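Local coordinates for retinol dehydratase (Spodoptera frugiperda, PDB 1FMJ), which binds retinol together with adenosine 3',5'-diphosphate and, as a sulfotransferase-family enzyme turned dehydratase, probably removes water from retinol, at residues 104-117 against 136-149. Sequence-based numbering, arbitrary orientation.
Sequences IYLDGFMIYDPEKQ and LGLLEYSSRPGSSL. Unlike the reference sequence in segment 136-149: Ser142 (reference Phe). With RTL (retinol), chain H.
One wall of the retinol pocket is built where Tyr112 lies across Leu139 of helix 132-142, the two side chains crossing at about a right angle. With CG anti to the backbone N (chi1 -180°), the tyrosine ring swings out over the helix, and Tyr112 CE1 meets Leu139 CD2 at 3.6 Å. Leu139 CD2 also reaches retinol C4 at 3.4 Å, so a branched aliphatic residue serves ring and ligand at once, and Tyr112 CD1 lies 3.6 Å from retinol C4. At the ring's edge, in its plane, stands Ser143 OG, 2.9 Å from Tyr112 CE2; the small side chain folds back so that the hydroxyl donates to Leu139 O, one turn earlier. Were an alanine to stand at Tyr112, a gap beside Leu139 CD2 would probably open and C4 of retinol would lose its aromatic neighbour. Ser142, where the reference sequence has phenylalanine, brings OG to 3.4 Å from retinol C18 while donating to Leu138 O.

Beyond the pocket the contact joins edge strand 104-105 of the parallel sheet, characteristic of the P-loop-like sulfotransferase fold, to helix 146-152. Phe109 lies at the start of that helix, with Pro145 CA 4.1 Å from its ring centroid in a CH-pi contact over one face; Met110 CB covers the opposite face. Gly146 suits the close approach because a CB would collide with Leu106 O, which instead receives a CA-H...O contact of 3.2 Å from Gly146 CA. Farther along, Ile104 packs CG2 against Leu149 CB at 3.6 Å, and a water links Tyr105 N to Tyr141 OH.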
loop_
_atom_site.group_PDB
_atom_site.type_symbol
_atom_site.label_atom_id
_atom_site.label_comp_id
_atom_site.label_asym_id
_atom_site.label_seq_id
_atom_site.Cartn_x
_atom_site.Cartn_y
_atom_site.Cartn_z
ATOM N N ILE A 104 -1.225 -2.483 12.043
ATOM C CA ILE A 104 -0.900 -1.084 12.241
ATOM C C ILE A 104 -0.381 -0.664 10.881
ATOM O O ILE A 104 0.482 -1.324 10.301
ATOM C CB ILE A 104 0.213 -0.865 13.274
ATOM C CG1 ILE A 104 -0.312 -1.174 14.677
ATOM C CG2 ILE A 104 0.726 0.589 13.186
ATOM C CD1 ILE A 104 0.724 -1.032 15.758
ATOM N N TYR A 105 -0.943 0.414 10.362
ATOM C CA TYR A 105 -0.549 0.937 9.074
ATOM C C TYR A 105 0.580 1.904 9.397
ATOM O O TYR A 105 0.337 3.038 9.780
ATOM C CB TYR A 105 -1.744 1.656 8.445
ATOM C CG TYR A 105 -1.554 2.097 7.016
ATOM C CD1 TYR A 105 -2.604 2.681 6.319
ATOM C CD2 TYR A 105 -0.328 1.958 6.370
ATOM C CE1 TYR A 105 -2.450 3.124 5.012
ATOM C CE2 TYR A 105 -0.156 2.397 5.064
ATOM C CZ TYR A 105 -1.227 2.982 4.391
ATOM O OH TYR A 105 -1.077 3.433 3.101
ATOM N N LEU A 106 1.814 1.427 9.257
ATOM C CA LEU A 106 3.003 2.213 9.564
ATOM C C LEU A 106 3.061 3.602 8.927
ATOM O O LEU A 106 3.293 4.601 9.622
ATOM C CB LEU A 106 4.252 1.408 9.186
ATOM C CG LEU A 106 5.605 1.992 9.617
ATOM C CD1 LEU A 106 5.582 2.298 11.108
ATOM C CD2 LEU A 106 6.717 1.003 9.287
ATOM N N ASP A 107 2.849 3.675 7.615
ATOM C CA ASP A 107 2.902 4.956 6.926
ATOM C C ASP A 107 1.549 5.616 6.636
ATOM O O ASP A 107 1.478 6.584 5.888
ATOM C CB ASP A 107 3.732 4.826 5.633
ATOM C CG ASP A 107 3.327 3.634 4.771
ATOM O OD1 ASP A 107 3.222 2.505 5.295
ATOM O OD2 ASP A 107 3.141 3.826 3.551
ATOM N N GLY A 108 0.479 5.104 7.236
ATOM C CA GLY A 108 -0.832 5.689 7.004
ATOM C C GLY A 108 -0.971 7.148 7.429
ATOM O O GLY A 108 -1.600 7.962 6.748
ATOM N N PHE A 109 -0.372 7.494 8.559
ATOM C CA PHE A 109 -0.471 8.852 9.075
ATOM C C PHE A 109 -0.027 9.945 8.117
ATOM O O PHE A 109 -0.649 10.999 8.060
ATOM C CB PHE A 109 0.361 8.978 10.340
ATOM C CG PHE A 109 1.832 9.041 10.076
ATOM C CD1 PHE A 109 2.490 10.265 10.031
ATOM C CD2 PHE A 109 2.551 7.882 9.824
ATOM C CE1 PHE A 109 3.844 10.330 9.736
ATOM C CE2 PHE A 109 3.909 7.940 9.525
ATOM C CZ PHE A 109 4.554 9.170 9.483
ATOM N N MET A 110 1.040 9.696 7.361
ATOM C CA MET A 110 1.602 10.725 6.476
ATOM C C MET A 110 0.666 11.461 5.520
ATOM O O MET A 110 0.958 12.591 5.114
ATOM C CB MET A 110 2.787 10.160 5.679
ATOM C CG MET A 110 2.428 9.455 4.373
ATOM S SD MET A 110 3.895 9.201 3.336
ATOM C CE MET A 110 3.318 7.906 2.201
ATOM N N ILE A 111 -0.459 10.856 5.161
ATOM C CA ILE A 111 -1.359 11.521 4.225
ATOM C C ILE A 111 -2.105 12.670 4.886
ATOM O O ILE A 111 -2.740 13.480 4.213
ATOM C CB ILE A 111 -2.378 10.521 3.622
ATOM C CG1 ILE A 111 -3.086 11.153 2.426
ATOM C CG2 ILE A 111 -3.378 10.092 4.674
ATOM C CD1 ILE A 111 -3.872 10.155 1.591
ATOM N N TYR A 112 -2.003 12.755 6.205
ATOM C CA TYR A 112 -2.701 13.806 6.947
ATOM C C TYR A 112 -1.783 14.851 7.560
ATOM O O TYR A 112 -0.814 14.516 8.224
ATOM C CB TYR A 112 -3.547 13.179 8.057
ATOM C CG TYR A 112 -4.323 14.188 8.883
ATOM C CD1 TYR A 112 -5.287 15.005 8.288
ATOM C CD2 TYR A 112 -4.117 14.302 10.262
ATOM C CE1 TYR A 112 -6.032 15.909 9.043
ATOM C CE2 TYR A 112 -4.854 15.208 11.028
ATOM C CZ TYR A 112 -5.811 16.007 10.410
ATOM O OH TYR A 112 -6.539 16.914 11.136
ATOM N N ASP A 113 -2.120 16.119 7.354
ATOM C CA ASP A 113 -1.350 17.244 7.886
ATOM C C ASP A 113 -2.247 18.033 8.853
ATOM O O ASP A 113 -3.066 18.838 8.421
ATOM C CB ASP A 113 -0.913 18.136 6.723
ATOM C CG ASP A 113 0.035 19.240 7.143
ATOM O OD1 ASP A 113 0.617 19.871 6.239
ATOM O OD2 ASP A 113 0.196 19.485 8.358
ATOM N N PRO A 114 -2.094 17.817 10.174
ATOM C CA PRO A 114 -2.902 18.511 11.191
ATOM C C PRO A 114 -3.017 20.020 10.988
ATOM O O PRO A 114 -4.070 20.621 11.238
ATOM C CB PRO A 114 -2.193 18.157 12.496
ATOM C CG PRO A 114 -1.638 16.799 12.218
ATOM C CD PRO A 114 -1.082 16.958 10.815
ATOM N N GLU A 115 -1.927 20.623 10.530
ATOM C CA GLU A 115 -1.874 22.059 10.289
ATOM C C GLU A 115 -2.919 22.492 9.260
ATOM O O GLU A 115 -3.285 23.667 9.191
ATOM C CB GLU A 115 -0.464 22.439 9.808
ATOM C CG GLU A 115 -0.174 23.939 9.780
ATOM C CD GLU A 115 1.301 24.260 9.519
ATOM O OE1 GLU A 115 1.646 25.458 9.465
ATOM O OE2 GLU A 115 2.113 23.320 9.368
ATOM N N LYS A 116 -3.416 21.545 8.469
ATOM C CA LYS A 116 -4.400 21.874 7.441
ATOM C C LYS A 116 -5.749 21.195 7.658
ATOM O O LYS A 116 -6.526 21.011 6.719
ATOM C CB LYS A 116 -3.845 21.489 6.072
ATOM C CG LYS A 116 -2.486 22.080 5.792
ATOM C CD LYS A 116 -1.977 21.695 4.415
ATOM C CE LYS A 116 -0.581 22.259 4.191
ATOM N NZ LYS A 116 -0.088 22.018 2.810
ATOM N N GLN A 117 -6.029 20.839 8.905
ATOM C CA GLN A 117 -7.271 20.164 9.243
ATOM C C GLN A 117 -8.517 20.781 8.608
ATOM O O GLN A 117 -9.406 20.064 8.162
ATOM C CB GLN A 117 -7.437 20.109 10.764
ATOM C CG GLN A 117 -8.786 19.557 11.211
ATOM C CD GLN A 117 -8.884 19.362 12.711
ATOM O OE1 GLN A 117 -9.978 19.229 13.260
ATOM N NE2 GLN A 117 -7.739 19.334 13.383
ATOM N N LEU A 136 -13.698 13.105 12.863
ATOM C CA LEU A 136 -12.694 13.694 13.737
ATOM C C LEU A 136 -11.863 12.620 14.433
ATOM O O LEU A 136 -10.674 12.811 14.671
ATOM C CB LEU A 136 -13.368 14.595 14.779
ATOM C CG LEU A 136 -14.121 15.794 14.206
ATOM C CD1 LEU A 136 -14.855 16.519 15.322
ATOM C CD2 LEU A 136 -13.140 16.726 13.502
ATOM N N GLY A 137 -12.500 11.501 14.778
ATOM C CA GLY A 137 -11.776 10.414 15.417
ATOM C C GLY A 137 -10.773 9.865 14.416
ATOM O O GLY A 137 -9.694 9.411 14.778
ATOM N N LEU A 138 -11.136 9.931 13.140
ATOM C CA LEU A 138 -10.281 9.458 12.056
ATOM C C LEU A 138 -9.073 10.385 11.920
ATOM O O LEU A 138 -7.936 9.933 11.760
ATOM C CB LEU A 138 -11.081 9.442 10.754
ATOM C CG LEU A 138 -10.819 8.352 9.719
ATOM C CD1 LEU A 138 -10.492 7.024 10.402
ATOM C CD2 LEU A 138 -12.075 8.218 8.847
ATOM N N LEU A 139 -9.325 11.685 11.984
ATOM C CA LEU A 139 -8.252 12.658 11.878
ATOM C C LEU A 139 -7.276 12.553 13.046
ATOM O O LEU A 139 -6.076 12.721 12.866
ATOM C CB LEU A 139 -8.819 14.080 11.818
ATOM C CG LEU A 139 -9.733 14.396 10.633
ATOM C CD1 LEU A 139 -10.032 15.885 10.601
ATOM C CD2 LEU A 139 -9.069 13.979 9.346
ATOM N N GLU A 140 -7.785 12.261 14.239
ATOM C CA GLU A 140 -6.920 12.172 15.412
ATOM C C GLU A 140 -5.969 10.979 15.362
ATOM O O GLU A 140 -4.785 11.102 15.673
ATOM C CB GLU A 140 -7.759 12.104 16.690
ATOM C CG GLU A 140 -6.960 12.402 17.945
ATOM C CD GLU A 140 -7.751 12.181 19.214
ATOM O OE1 GLU A 140 -8.922 12.624 19.278
ATOM O OE2 GLU A 140 -7.196 11.570 20.152
ATOM N N TYR A 141 -6.493 9.819 14.990
ATOM C CA TYR A 141 -5.674 8.617 14.896
ATOM C C TYR A 141 -4.610 8.839 13.841
ATOM O O TYR A 141 -3.458 8.456 14.013
ATOM C CB TYR A 141 -6.532 7.424 14.487
ATOM C CG TYR A 141 -5.761 6.126 14.346
ATOM C CD1 TYR A 141 -5.472 5.341 15.465
ATOM C CD2 TYR A 141 -5.325 5.681 13.097
ATOM C CE1 TYR A 141 -4.771 4.142 15.344
ATOM C CE2 TYR A 141 -4.619 4.483 12.964
ATOM C CZ TYR A 141 -4.349 3.720 14.093
ATOM O OH TYR A 141 -3.661 2.533 13.981
ATOM N N SER A 142 -5.008 9.473 12.743
ATOM C CA SER A 142 -4.088 9.729 11.644
ATOM C C SER A 142 -3.013 10.760 11.979
ATOM O O SER A 142 -2.018 10.887 11.260
ATOM C CB SER A 142 -4.871 10.174 10.408
ATOM O OG SER A 142 -5.798 9.173 10.025
ATOM N N SER A 143 -3.210 11.491 13.069
ATOM C CA SER A 143 -2.247 12.501 13.499
ATOM C C SER A 143 -1.127 11.849 14.300
ATOM O O SER A 143 -0.119 12.482 14.618
ATOM C CB SER A 143 -2.941 13.558 14.368
ATOM O OG SER A 143 -3.981 14.208 13.648
ATOM N N ARG A 144 -1.306 10.575 14.624
ATOM C CA ARG A 144 -0.318 9.840 15.400
ATOM C C ARG A 144 0.746 9.190 14.514
ATOM O O ARG A 144 0.431 8.379 13.644
ATOM C CB ARG A 144 -1.021 8.761 16.209
ATOM C CG ARG A 144 -2.172 9.291 17.038
ATOM C CD ARG A 144 -3.005 8.149 17.568
ATOM N NE ARG A 144 -2.223 7.267 18.423
ATOM C CZ ARG A 144 -2.640 6.075 18.834
ATOM N NH1 ARG A 144 -3.833 5.629 18.459
ATOM N NH2 ARG A 144 -1.868 5.331 19.622
ATOM N N PRO A 145 2.023 9.539 14.722
ATOM C CA PRO A 145 3.085 8.943 13.904
ATOM C C PRO A 145 3.001 7.413 13.929
ATOM O O PRO A 145 2.616 6.816 14.938
ATOM C CB PRO A 145 4.355 9.465 14.561
ATOM C CG PRO A 145 3.922 10.836 15.047
ATOM C CD PRO A 145 2.567 10.546 15.649
ATOM N N GLY A 146 3.352 6.782 12.813
ATOM C CA GLY A 146 3.297 5.334 12.740
ATOM C C GLY A 146 4.147 4.638 13.786
ATOM O O GLY A 146 3.731 3.626 14.364
ATOM N N SER A 147 5.336 5.180 14.041
ATOM C CA SER A 147 6.240 4.583 15.011
ATOM C C SER A 147 5.646 4.525 16.414
ATOM O O SER A 147 5.851 3.552 17.136
ATOM C CB SER A 147 7.569 5.343 15.039
ATOM O OG SER A 147 7.382 6.683 15.443
ATOM N N SER A 148 4.911 5.558 16.810
ATOM C CA SER A 148 4.319 5.548 18.142
ATOM C C SER A 148 3.235 4.483 18.241
ATOM O O SER A 148 3.021 3.908 19.305
ATOM C CB SER A 148 3.755 6.928 18.505
ATOM O OG SER A 148 2.745 7.346 17.607
ATOM N N LEU A 149 2.557 4.206 17.127
ATOM C CA LEU A 149 1.505 3.191 17.130
ATOM C C LEU A 149 2.126 1.824 17.418
ATOM O O LEU A 149 1.654 1.092 18.279
ATOM C CB LEU A 149 0.776 3.153 15.783
ATOM C CG LEU A 149 -0.016 4.379 15.310
ATOM C CD1 LEU A 149 -0.438 4.161 13.863
ATOM C CD2 LEU A 149 -1.234 4.608 16.187
HETATM C C1 RTL H . -8.622 11.552 3.770
HETATM C C2 RTL H . -8.341 13.086 3.855
HETATM C C3 RTL H . -7.796 13.518 5.211
HETATM C C4 RTL H . -7.515 12.787 6.522
HETATM C C5 RTL H . -7.860 11.320 6.254
HETATM C C6 RTL H . -8.339 10.721 5.078
HETATM C C7 RTL H . -8.617 9.264 4.968
HETATM C C8 RTL H . -7.666 8.318 4.714
HETATM C C9 RTL H . -7.931 6.878 4.601
HETATM C C10 RTL H . -6.856 6.049 4.340
HETATM C C11 RTL H . -6.800 4.580 4.172
HETATM C C12 RTL H . -6.080 4.225 3.055
HETATM C C13 RTL H . -5.699 2.957 2.400
HETATM C C14 RTL H . -4.980 2.648 1.279
HETATM C C15 RTL H . -3.542 2.364 1.412
HETATM O O1 RTL H . -3.299 1.045 1.663
HETATM C C16 RTL H . -7.711 11.183 2.582
HETATM C C17 RTL H . -10.082 11.507 3.290
HETATM C C18 RTL H . -7.631 10.504 7.536
HETATM C C19 RTL H . -9.367 6.347 4.772
HETATM C C20 RTL H . -6.302 1.827 3.251
HETATM O O HOH W 1 -2.670 1.893 11.681
HETATM O O HOH W 2 -0.425 12.960 10.684
#